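Local coordinates for protein glucoamylase (Thermoanaerobacterium thermosaccharolyticum, PDB 1LF9) that hydrolyses terminal alpha-1,4-linked glucose units one after another from the non-reducing ends of starch-like chains, releasing beta-D-glucose, at residues 322-327 and 335-340; 341-346 and 395-400; 529-534 and 575-580. One frame throughout, in Å; residues are numbered along the deposited sequence.

Contact 1: residues 322-327 and 335-340; sequences SIPWGD and GGYHLV. With AC1 (4,6-dideoxy-4-{[(1S,4R,5S,6S)-4,5,6-trihydroxy-3-(hydroxymethyl)cyclohex-2-en-1-yl]amino}-alpha-D-glucopyranose), chain C.
P324 sets its pyrrolidine ring across the Y337 phenol at about a right angle, with CG 3.7 Å from Y337 CD1 and the same distance from CE1. Beneath this pair the backbones are joined by one bond: Y337 N donates to S322 O over 3.2 Å, with an N-H...O angle of 163°, the donor lying almost on the line of the carbonyl. Y337 therefore has its main chain pinned at one end and its ring braced at CD1 and CE1. Its chi1 of -94° falls outside the usual staggered positions, and this rotation carries the phenol toward the bound inhibitor AC1. There Y337 OH lies 3.3 Å from AC1 C7B, a ring carbon of the unsaturated cyclitol, while Y337 CE2 is 3.5 Å from the hydroxyl O6B. The hydroxyl of Y337 is hydrogen-bonded to Y581 and E636, which fix the ring's far end. With an alanine here the backbone bond would remain, but P324 would probably lose its aromatic neighbour, Y581 and E636 their phenol partner, and a gap would open beside AC1.

On the other side of the backbone bond, I323 CG1 comes to the edge of the H338 imidazole, 4.3 Å from CD2. G336 sits between, at positive phi, where a side chain would press on S322 O and I323 CG1. A type II turn, I323 to G326, thus packs against a type II' turn, G335 to H338. W325, in the first turn, probably binds substrate, as in a close relative; the paired turns form part of the wall of the glucoamylase active-site pocket.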
loop_
_atom_site.group_PDB
_atom_site.type_symbol
_atom_site.label_atom_id
_atom_site.label_comp_id
_atom_site.label_asym_id
_atom_site.label_seq_id
_atom_site.Cartn_x
_atom_site.Cartn_y
_atom_site.Cartn_z
ATOM N N SER A 322 -1.508 1.787 -3.539
ATOM C CA SER A 322 -2.067 3.116 -3.734
ATOM C C SER A 322 -1.008 4.066 -4.274
ATOM O O SER A 322 0.166 3.711 -4.392
ATOM C CB SER A 322 -2.621 3.675 -2.419
ATOM O OG SER A 322 -1.596 3.887 -1.459
ATOM N N ILE A 323 -1.449 5.275 -4.603
ATOM C CA ILE A 323 -0.583 6.335 -5.104
ATOM C C ILE A 323 -0.890 7.510 -4.168
ATOM O O ILE A 323 -1.866 8.235 -4.366
ATOM C CB ILE A 323 -0.951 6.674 -6.564
ATOM C CG1 ILE A 323 -0.801 5.414 -7.422
ATOM C CG2 ILE A 323 -0.058 7.797 -7.100
ATOM C CD1 ILE A 323 -1.396 5.525 -8.804
ATOM N N PRO A 324 -0.074 7.691 -3.112
ATOM C CA PRO A 324 -0.288 8.781 -2.154
ATOM C C PRO A 324 -0.569 10.138 -2.788
ATOM O O PRO A 324 0.111 10.552 -3.725
ATOM C CB PRO A 324 0.991 8.761 -1.312
ATOM C CG PRO A 324 1.999 8.141 -2.220
ATOM C CD PRO A 324 1.214 7.031 -2.856
ATOM N N TRP A 325 -1.584 10.821 -2.268
ATOM C CA TRP A 325 -1.980 12.131 -2.781
ATOM C C TRP A 325 -2.149 12.033 -4.290
ATOM O O TRP A 325 -1.985 13.013 -5.009
ATOM C CB TRP A 325 -0.914 13.172 -2.424
ATOM C CG TRP A 325 -0.647 13.235 -0.946
ATOM C CD1 TRP A 325 -1.490 13.703 0.024
ATOM C CD2 TRP A 325 0.508 12.732 -0.263
ATOM N NE1 TRP A 325 -0.936 13.513 1.267
ATOM C CE2 TRP A 325 0.288 12.916 1.122
ATOM C CE3 TRP A 325 1.706 12.138 -0.686
ATOM C CZ2 TRP A 325 1.223 12.523 2.091
ATOM C CZ3 TRP A 325 2.640 11.749 0.279
ATOM C CH2 TRP A 325 2.388 11.943 1.652
ATOM N N GLY A 326 -2.489 10.832 -4.753
ATOM C CA GLY A 326 -2.661 10.580 -6.173
ATOM C C GLY A 326 -3.646 11.487 -6.881
ATOM O O GLY A 326 -3.453 11.827 -8.051
ATOM N N ASP A 327 -4.708 11.869 -6.182
ATOM C CA ASP A 327 -5.709 12.744 -6.765
ATOM C C ASP A 327 -5.145 14.160 -6.894
ATOM O O ASP A 327 -5.844 15.098 -7.285
ATOM C CB ASP A 327 -6.998 12.709 -5.925
ATOM C CG ASP A 327 -6.747 12.873 -4.440
ATOM O OD1 ASP A 327 -5.692 12.414 -3.945
ATOM O OD2 ASP A 327 -7.621 13.448 -3.758
ATOM N N GLY A 335 5.476 5.169 -9.813
ATOM C CA GLY A 335 5.503 3.898 -9.122
ATOM C C GLY A 335 4.645 3.954 -7.873
ATOM O O GLY A 335 4.226 2.919 -7.355
ATOM N N GLY A 336 4.365 5.166 -7.401
ATOM C CA GLY A 336 3.573 5.321 -6.194
ATOM C C GLY A 336 4.212 4.495 -5.096
ATOM O O GLY A 336 5.424 4.563 -4.880
ATOM N N TYR A 337 3.403 3.709 -4.397
ATOM C CA TYR A 337 3.919 2.848 -3.343
ATOM C C TYR A 337 3.820 1.384 -3.787
ATOM O O TYR A 337 4.147 0.463 -3.027
ATOM C CB TYR A 337 3.148 3.071 -2.040
ATOM C CG TYR A 337 3.776 4.086 -1.102
ATOM C CD1 TYR A 337 4.245 5.314 -1.576
ATOM C CD2 TYR A 337 3.860 3.838 0.276
ATOM C CE1 TYR A 337 4.775 6.271 -0.707
ATOM C CE2 TYR A 337 4.386 4.788 1.153
ATOM C CZ TYR A 337 4.839 6.003 0.653
ATOM O OH TYR A 337 5.332 6.967 1.502
ATOM N N HIS A 338 3.363 1.162 -5.018
ATOM C CA HIS A 338 3.276 -0.201 -5.515
ATOM C C HIS A 338 4.624 -0.548 -6.146
ATOM O O HIS A 338 4.749 -0.809 -7.345
ATOM C CB HIS A 338 2.098 -0.372 -6.489
ATOM C CG HIS A 338 2.092 0.592 -7.632
ATOM N ND1 HIS A 338 2.964 0.495 -8.695
ATOM C CD2 HIS A 338 1.302 1.662 -7.886
ATOM C CE1 HIS A 338 2.711 1.465 -9.557
ATOM N NE2 HIS A 338 1.707 2.187 -9.090
ATOM N N LEU A 339 5.629 -0.511 -5.277
ATOM C CA LEU A 339 7.021 -0.800 -5.584
ATOM C C LEU A 339 7.512 -1.680 -4.436
ATOM O O LEU A 339 6.867 -1.765 -3.388
ATOM C CB LEU A 339 7.829 0.495 -5.615
ATOM C CG LEU A 339 8.173 1.185 -6.938
ATOM C CD1 LEU A 339 7.144 0.867 -8.015
ATOM C CD2 LEU A 339 8.268 2.686 -6.681
ATOM N N VAL A 340 8.657 -2.322 -4.620
ATOM C CA VAL A 340 9.185 -3.191 -3.584
ATOM C C VAL A 340 10.349 -2.590 -2.807
ATOM O O VAL A 340 11.383 -2.258 -3.379
ATOM C CB VAL A 340 9.650 -4.545 -4.170
ATOM C CG1 VAL A 340 10.174 -5.447 -3.046
ATOM C CG2 VAL A 340 8.497 -5.221 -4.907
HETATM C C1 AC1 C . 9.748 10.607 0.115
HETATM O O2 AC1 C . 10.652 11.713 2.063
HETATM C C2 AC1 C . 9.802 10.637 1.659
HETATM C C4A AC1 C . 9.332 3.208 3.517
HETATM C C3 AC1 C . 10.292 9.267 2.220
HETATM O O3 AC1 C . 10.326 9.350 3.650
HETATM C C4 AC1 C . 9.310 8.168 1.747
HETATM N N4A AC1 C . 9.722 6.833 2.286
HETATM C C5 AC1 C . 9.325 8.150 0.144
HETATM O O5 AC1 C . 8.917 9.498 -0.368
HETATM C C6 AC1 C . 8.386 7.131 -0.467
HETATM C C1B AC1 C . 8.630 6.191 3.094
HETATM C C2B AC1 C . 9.158 5.654 4.463
HETATM O O2B AC1 C . 9.801 6.723 5.120
HETATM C C3B AC1 C . 10.072 4.414 4.273
HETATM O O3B AC1 C . 10.526 3.945 5.518
HETATM O O4 AC1 C . 10.355 2.429 2.928
HETATM C C5B AC1 C . 8.259 3.691 2.481
HETATM C C7B AC1 C . 7.961 5.052 2.293
HETATM C C6B AC1 C . 7.510 2.644 1.661
HETATM O O6B AC1 C . 6.354 2.203 2.393
#

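Contact 2: residues 341-346 and 395-400; sequences WSRDLY and LDEQAD. With AC1 (4,6-dideoxy-4-{[(1S,4R,5S,6S)-4,5,6-trihydroxy-3-(hydroxymethyl)cyclohex-2-en-1-yl]amino}-alpha-D-glucopyranose), chain C.
One face of the W341 indole carries C6B of AC1, 3.5 Å above the plane and over the ring centre, while E397 OE2 lies at the indole edge. The R343 guanidinium is arranged differently: E397 OE2 stands over one face, offset toward the rim, acting by charge alone since no N-H of the group points at it, and the edges go to D396 and the inhibitor. Its plane is only 5° from that of the D396 carboxylate, and NH1 reaches the syn lone pair of D396 OD2 at 2.9 Å in a salt bridge. NH2 donates to AC1 O4 over 2.7 Å in a fairly straight bond. A bend at chi3 of R343 brings the group between these partners. The third flat pair is Y346 with D400, ring and carboxylate 9° apart and stacked, D400 CG lying 3.5 Å from Y346 CD2.

Helices 342-355 and 395-407 meet here, their local axes 8.9 Å apart at 42°. S342 OG bonds to E397 O at 3.0 Å, and R343 N donates to E397 OE2. D344 OD1 accepts from AC1 O6B at 2.6 Å, and OD2 from O4. W341 NE1 is held by E438, the probable proton donor.

O4 is where a further alpha-1,4 unit would attach, so its enclosure by R343 and D344 is consistent with recognition of the non-reducing end; D396 and E397 probably offset the arginine's buried charge.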
loop_
_atom_site.group_PDB
_atom_site.type_symbol
_atom_site.label_atom_id
_atom_site.label_comp_id
_atom_site.label_asym_id
_atom_site.label_seq_id
_atom_site.Cartn_x
_atom_site.Cartn_y
_atom_site.Cartn_z
ATOM N N TRP A 341 10.160 -2.449 -1.499
ATOM C CA TRP A 341 11.205 -1.941 -0.607
ATOM C C TRP A 341 11.617 -3.118 0.276
ATOM O O TRP A 341 10.769 -3.792 0.868
ATOM C CB TRP A 341 10.682 -0.844 0.317
ATOM C CG TRP A 341 10.723 0.563 -0.186
ATOM C CD1 TRP A 341 11.681 1.502 0.083
ATOM C CD2 TRP A 341 9.690 1.243 -0.908
ATOM N NE1 TRP A 341 11.300 2.726 -0.408
ATOM C CE2 TRP A 341 10.082 2.598 -1.020
ATOM C CE3 TRP A 341 8.469 0.840 -1.464
ATOM C CZ2 TRP A 341 9.292 3.559 -1.666
ATOM C CZ3 TRP A 341 7.681 1.793 -2.108
ATOM C CH2 TRP A 341 8.099 3.139 -2.201
ATOM N N SER A 342 12.920 -3.347 0.357
ATOM C CA SER A 342 13.477 -4.408 1.168
ATOM C C SER A 342 13.030 -4.267 2.630
ATOM O O SER A 342 12.721 -5.252 3.295
ATOM C CB SER A 342 15.000 -4.345 1.066
ATOM O OG SER A 342 15.624 -5.023 2.141
ATOM N N ARG A 343 13.000 -3.034 3.125
ATOM C CA ARG A 343 12.591 -2.785 4.503
ATOM C C ARG A 343 11.145 -3.208 4.737
ATOM O O ARG A 343 10.868 -4.031 5.613
ATOM C CB ARG A 343 12.771 -1.298 4.846
ATOM C CG ARG A 343 12.161 -0.869 6.186
ATOM C CD ARG A 343 12.426 0.618 6.485
ATOM N NE ARG A 343 12.260 1.433 5.288
ATOM C CZ ARG A 343 13.256 1.845 4.505
ATOM N NH1 ARG A 343 14.515 1.543 4.793
ATOM N NH2 ARG A 343 12.986 2.515 3.395
ATOM N N ASP A 344 10.227 -2.660 3.944
ATOM C CA ASP A 344 8.807 -2.974 4.098
ATOM C C ASP A 344 8.515 -4.454 3.935
ATOM O O ASP A 344 7.710 -5.016 4.669
ATOM C CB ASP A 344 7.971 -2.179 3.086
ATOM C CG ASP A 344 8.094 -0.683 3.288
ATOM O OD1 ASP A 344 7.054 -0.030 3.489
ATOM O OD2 ASP A 344 9.231 -0.165 3.254
ATOM N N LEU A 345 9.166 -5.077 2.961
ATOM C CA LEU A 345 8.960 -6.493 2.705
ATOM C C LEU A 345 9.429 -7.291 3.921
ATOM O O LEU A 345 8.764 -8.232 4.352
ATOM C CB LEU A 345 9.718 -6.907 1.439
ATOM C CG LEU A 345 9.772 -8.389 1.053
ATOM C CD1 LEU A 345 9.902 -8.531 -0.447
ATOM C CD2 LEU A 345 10.952 -9.051 1.759
ATOM N N TYR A 346 10.576 -6.898 4.467
ATOM C CA TYR A 346 11.139 -7.542 5.645
ATOM C C TYR A 346 10.087 -7.596 6.743
ATOM O O TYR A 346 9.801 -8.657 7.289
ATOM C CB TYR A 346 12.362 -6.753 6.116
ATOM C CG TYR A 346 12.819 -7.051 7.528
ATOM C CD1 TYR A 346 13.367 -8.286 7.867
ATOM C CD2 TYR A 346 12.729 -6.078 8.521
ATOM C CE1 TYR A 346 13.820 -8.543 9.163
ATOM C CE2 TYR A 346 13.173 -6.322 9.817
ATOM C CZ TYR A 346 13.719 -7.557 10.132
ATOM O OH TYR A 346 14.161 -7.793 11.416
ATOM N N LEU A 395 21.679 1.241 4.299
ATOM C CA LEU A 395 22.316 0.097 4.935
ATOM C C LEU A 395 21.351 -0.860 5.631
ATOM O O LEU A 395 21.587 -2.067 5.647
ATOM C CB LEU A 395 23.390 0.572 5.921
ATOM C CG LEU A 395 24.792 0.773 5.328
ATOM C CD1 LEU A 395 25.419 -0.575 5.010
ATOM C CD2 LEU A 395 24.708 1.621 4.071
ATOM N N ASP A 396 20.269 -0.343 6.202
ATOM C CA ASP A 396 19.326 -1.234 6.877
ATOM C C ASP A 396 18.715 -2.191 5.865
ATOM O O ASP A 396 18.432 -3.342 6.189
ATOM C CB ASP A 396 18.224 -0.441 7.601
ATOM C CG ASP A 396 17.339 0.348 6.651
ATOM O OD1 ASP A 396 17.884 0.987 5.723
ATOM O OD2 ASP A 396 16.101 0.343 6.847
ATOM N N GLU A 397 18.529 -1.722 4.632
ATOM C CA GLU A 397 17.954 -2.570 3.604
ATOM C C GLU A 397 18.937 -3.626 3.122
ATOM O O GLU A 397 18.540 -4.608 2.492
ATOM C CB GLU A 397 17.440 -1.739 2.430
ATOM C CG GLU A 397 16.212 -0.913 2.799
ATOM C CD GLU A 397 15.413 -0.492 1.589
ATOM O OE1 GLU A 397 16.034 -0.001 0.625
ATOM O OE2 GLU A 397 14.168 -0.644 1.601
ATOM N N GLN A 398 20.218 -3.430 3.429
ATOM C CA GLN A 398 21.232 -4.402 3.045
ATOM C C GLN A 398 21.276 -5.468 4.135
ATOM O O GLN A 398 21.587 -6.629 3.869
ATOM C CB GLN A 398 22.607 -3.744 2.936
ATOM C CG GLN A 398 22.639 -2.471 2.111
ATOM C CD GLN A 398 22.061 -2.643 0.713
ATOM O OE1 GLN A 398 22.424 -3.561 -0.023
ATOM N NE2 GLN A 398 21.169 -1.741 0.337
ATOM N N ALA A 399 20.932 -5.069 5.359
ATOM C CA ALA A 399 20.940 -5.969 6.505
ATOM C C ALA A 399 19.668 -6.787 6.736
ATOM O O ALA A 399 19.742 -7.952 7.134
ATOM C CB ALA A 399 21.271 -5.180 7.761
ATOM N N ASP A 400 18.504 -6.193 6.498
ATOM C CA ASP A 400 17.240 -6.892 6.730
ATOM C C ASP A 400 17.084 -8.260 6.072
ATOM O O ASP A 400 16.580 -9.195 6.692
ATOM C CB ASP A 400 16.054 -5.996 6.357
ATOM C CG ASP A 400 15.845 -4.883 7.362
ATOM O OD1 ASP A 400 16.354 -5.030 8.495
ATOM O OD2 ASP A 400 15.173 -3.879 7.035
HETATM C C1 AC1 C . 9.748 10.607 0.115
HETATM O O2 AC1 C . 10.652 11.713 2.063
HETATM C C2 AC1 C . 9.802 10.637 1.659
HETATM C C4A AC1 C . 9.332 3.208 3.517
HETATM C C3 AC1 C . 10.292 9.267 2.220
HETATM O O3 AC1 C . 10.326 9.350 3.650
HETATM C C4 AC1 C . 9.310 8.168 1.747
HETATM N N4A AC1 C . 9.722 6.833 2.286
HETATM C C5 AC1 C . 9.325 8.150 0.144
HETATM O O5 AC1 C . 8.917 9.498 -0.368
HETATM C C6 AC1 C . 8.386 7.131 -0.467
HETATM C C1B AC1 C . 8.630 6.191 3.094
HETATM C C2B AC1 C . 9.158 5.654 4.463
HETATM O O2B AC1 C . 9.801 6.723 5.120
HETATM C C3B AC1 C . 10.072 4.414 4.273
HETATM O O3B AC1 C . 10.526 3.945 5.518
HETATM O O4 AC1 C . 10.355 2.429 2.928
HETATM C C5B AC1 C . 8.259 3.691 2.481
HETATM C C7B AC1 C . 7.961 5.052 2.293
HETATM C C6B AC1 C . 7.510 2.644 1.661
HETATM O O6B AC1 C . 6.354 2.203 2.393
#

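Contact 3: residues 529-534 and 575-580; sequences KEIVDP and RYNHDG. With AC1 (4,6-dideoxy-4-{[(1S,4R,5S,6S)-4,5,6-trihydroxy-3-(hydroxymethyl)cyclohex-2-en-1-yl]amino}-alpha-D-glucopyranose), chain C.
N577 reaches from its turn toward the I531-V532 backbone. Its bond from CA to CB points toward 529-534, and CG comes 3.7 Å from E530 O. At the tip the amide divides: OD1 accepts from V532 N at 3.1 Å, with an N-H...O angle of 144°, the donor lying in the carbonyl plane on a lone pair, and it also touches I531 CG2. ND2 turns to V532 CG2, 3.3 Å away, the two side chains crossing at about a right angle. A chi1 of 17°, well off any staggered position, suggests that the side chain is turned to suit this bond.

Alongside, I531 CG2 packs on Y576 CB at 3.9 Å, both side chains pointing the same way, while I531 CD1 meets the H578 imidazole at its edge. Farther along, P534 CD rests on R575 O, 3.2 Å away. The bond from CA to CB of R575 points away from 529-534. Its NE and NH1 grip D579 side-on, one nitrogen to each carboxylate oxygen, and NH2 donates to AC1 O3 over 2.8 Å, nearly straight. E439 is a further salt-bridge partner of NH1.

The touching parts of the two segments run roughly antiparallel, 159° apart, with a type II turn from Y576 to D579. In family 15 the pocket is formed by loops at one end of the (alpha/alpha)6 barrel, and here one delivers an arginine to the bound inhibitor.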
loop_
_atom_site.group_PDB
_atom_site.type_symbol
_atom_site.label_atom_id
_atom_site.label_comp_id
_atom_site.label_asym_id
_atom_site.label_seq_id
_atom_site.Cartn_x
_atom_site.Cartn_y
_atom_site.Cartn_z
ATOM N N LYS A 529 21.726 17.806 16.843
ATOM C CA LYS A 529 21.299 17.566 18.216
ATOM C C LYS A 529 19.873 18.013 18.506
ATOM O O LYS A 529 19.330 17.696 19.566
ATOM C CB LYS A 529 22.253 18.249 19.195
ATOM C CG LYS A 529 23.666 17.689 19.173
ATOM C CD LYS A 529 24.540 18.362 20.238
ATOM C CE LYS A 529 25.563 19.302 19.621
ATOM N NZ LYS A 529 24.975 20.364 18.767
ATOM N N GLU A 530 19.266 18.740 17.570
ATOM C CA GLU A 530 17.895 19.219 17.739
ATOM C C GLU A 530 16.860 18.196 17.274
ATOM O O GLU A 530 15.685 18.282 17.639
ATOM C CB GLU A 530 17.653 20.496 16.921
ATOM C CG GLU A 530 18.441 21.739 17.310
ATOM C CD GLU A 530 17.955 22.974 16.553
ATOM O OE1 GLU A 530 16.814 23.421 16.805
ATOM O OE2 GLU A 530 18.700 23.491 15.693
ATOM N N ILE A 531 17.290 17.234 16.466
ATOM C CA ILE A 531 16.359 16.261 15.904
ATOM C C ILE A 531 16.331 14.877 16.536
ATOM O O ILE A 531 17.345 14.176 16.579
ATOM C CB ILE A 531 16.616 16.092 14.397
ATOM C CG1 ILE A 531 16.824 17.468 13.750
ATOM C CG2 ILE A 531 15.441 15.377 13.747
ATOM C CD1 ILE A 531 15.633 18.412 13.887
ATOM N N VAL A 532 15.154 14.496 17.026
ATOM C CA VAL A 532 14.957 13.190 17.627
ATOM C C VAL A 532 14.025 12.387 16.733
ATOM O O VAL A 532 13.248 12.949 15.962
ATOM C CB VAL A 532 14.389 13.298 19.049
ATOM C CG1 VAL A 532 15.461 13.866 19.971
ATOM C CG2 VAL A 532 13.119 14.165 19.056
ATOM N N ASP A 533 14.093 11.068 16.852
ATOM C CA ASP A 533 13.320 10.176 15.986
ATOM C C ASP A 533 12.999 8.901 16.771
ATOM O O ASP A 533 13.890 8.280 17.347
ATOM C CB ASP A 533 14.204 9.863 14.767
ATOM C CG ASP A 533 13.483 9.088 13.680
ATOM O OD1 ASP A 533 12.748 8.137 14.001
ATOM O OD2 ASP A 533 13.676 9.424 12.490
ATOM N N PRO A 534 11.721 8.491 16.815
ATOM C CA PRO A 534 11.402 7.268 17.567
ATOM C C PRO A 534 12.053 6.005 16.988
ATOM O O PRO A 534 12.033 4.935 17.600
ATOM C CB PRO A 534 9.871 7.223 17.534
ATOM C CG PRO A 534 9.528 7.982 16.294
ATOM C CD PRO A 534 10.500 9.129 16.301
ATOM N N ARG A 575 7.552 11.183 12.747
ATOM C CA ARG A 575 8.787 10.481 12.454
ATOM C C ARG A 575 9.972 11.220 13.076
ATOM O O ARG A 575 10.953 10.604 13.494
ATOM C CB ARG A 575 8.975 10.358 10.944
ATOM C CG ARG A 575 7.844 9.626 10.255
ATOM C CD ARG A 575 8.200 9.323 8.816
ATOM N NE ARG A 575 8.566 10.520 8.082
ATOM C CZ ARG A 575 9.056 10.531 6.847
ATOM N NH1 ARG A 575 9.362 11.659 6.259
ATOM N NH2 ARG A 575 9.238 9.411 6.192
ATOM N N TYR A 576 9.859 12.544 13.142
ATOM C CA TYR A 576 10.896 13.401 13.724
ATOM C C TYR A 576 10.423 14.850 13.672
ATOM O O TYR A 576 9.551 15.190 12.875
ATOM C CB TYR A 576 12.234 13.242 12.966
ATOM C CG TYR A 576 12.156 13.503 11.476
ATOM C CD1 TYR A 576 12.254 14.797 10.964
ATOM C CD2 TYR A 576 11.927 12.459 10.582
ATOM C CE1 TYR A 576 12.122 15.047 9.599
ATOM C CE2 TYR A 576 11.789 12.699 9.215
ATOM C CZ TYR A 576 11.888 13.994 8.728
ATOM O OH TYR A 576 11.746 14.225 7.373
ATOM N N ASN A 577 10.990 15.697 14.523
ATOM C CA ASN A 577 10.597 17.094 14.551
ATOM C C ASN A 577 10.956 17.796 13.249
ATOM O O ASN A 577 12.065 17.636 12.730
ATOM C CB ASN A 577 11.251 17.830 15.733
ATOM C CG ASN A 577 12.430 17.076 16.330
ATOM O OD1 ASN A 577 13.253 16.517 15.620
ATOM N ND2 ASN A 577 12.512 17.068 17.649
ATOM N N HIS A 578 9.999 18.564 12.728
ATOM C CA HIS A 578 10.147 19.345 11.497
ATOM C C HIS A 578 9.941 18.541 10.215
ATOM O O HIS A 578 10.229 19.016 9.114
ATOM C CB HIS A 578 11.507 20.054 11.484
ATOM C CG HIS A 578 11.739 20.911 12.691
ATOM N ND1 HIS A 578 10.965 22.016 12.978
ATOM C CD2 HIS A 578 12.605 20.783 13.725
ATOM C CE1 HIS A 578 11.338 22.527 14.138
ATOM N NE2 HIS A 578 12.332 21.798 14.613
ATOM N N ASP A 579 9.422 17.327 10.361
ATOM C CA ASP A 579 9.147 16.472 9.215
ATOM C C ASP A 579 8.197 17.242 8.299
ATOM O O ASP A 579 7.241 17.848 8.775
ATOM C CB ASP A 579 8.487 15.178 9.697
ATOM C CG ASP A 579 8.253 14.180 8.580
ATOM O OD1 ASP A 579 8.618 14.456 7.410
ATOM O OD2 ASP A 579 7.702 13.101 8.881
ATOM N N GLY A 580 8.467 17.229 6.992
ATOM C CA GLY A 580 7.607 17.939 6.060
ATOM C C GLY A 580 6.868 17.047 5.071
ATOM O O GLY A 580 6.165 17.535 4.187
HETATM C C1 AC1 C . 9.748 10.607 0.115
HETATM O O2 AC1 C . 10.652 11.713 2.063
HETATM C C2 AC1 C . 9.802 10.637 1.659
HETATM C C4A AC1 C . 9.332 3.208 3.517
HETATM C C3 AC1 C . 10.292 9.267 2.220
HETATM O O3 AC1 C . 10.326 9.350 3.650
HETATM C C4 AC1 C . 9.310 8.168 1.747
HETATM N N4A AC1 C . 9.722 6.833 2.286
HETATM C C5 AC1 C . 9.325 8.150 0.144
HETATM O O5 AC1 C . 8.917 9.498 -0.368
HETATM C C6 AC1 C . 8.386 7.131 -0.467
HETATM C C1B AC1 C . 8.630 6.191 3.094
HETATM C C2B AC1 C . 9.158 5.654 4.463
HETATM O O2B AC1 C . 9.801 6.723 5.120
HETATM C C3B AC1 C . 10.072 4.414 4.273
HETATM O O3B AC1 C . 10.526 3.945 5.518
HETATM O O4 AC1 C . 10.355 2.429 2.928
HETATM C C5B AC1 C . 8.259 3.691 2.481
HETATM C C7B AC1 C . 7.961 5.052 2.293
HETATM C C6B AC1 C . 7.510 2.644 1.661
HETATM O O6B AC1 C . 6.354 2.203 2.393
#

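The three contacts come one after another along the chain, all within the family 15 glycosyl hydrolase range, the (alpha/alpha)6 barrel catalytic domain. Contacts 1 and 2 have centres about 19 Å apart and abut: V340 leads directly into W341, and V340 CG1 lies 4.0 Å from L345 CD1. Contact 3 stands apart, its centre about 24 Å from that of contact 1 and 22 Å from that of contact 2. Contact 1 lies in the loop between helices 296-306 and 342-355, contact 2 joins helices 342-355 and 395-407, and contact 3 pairs two later loops. One segment of each contact reaches AC1, while 322-327, 395-400 and 529-534 back their partners.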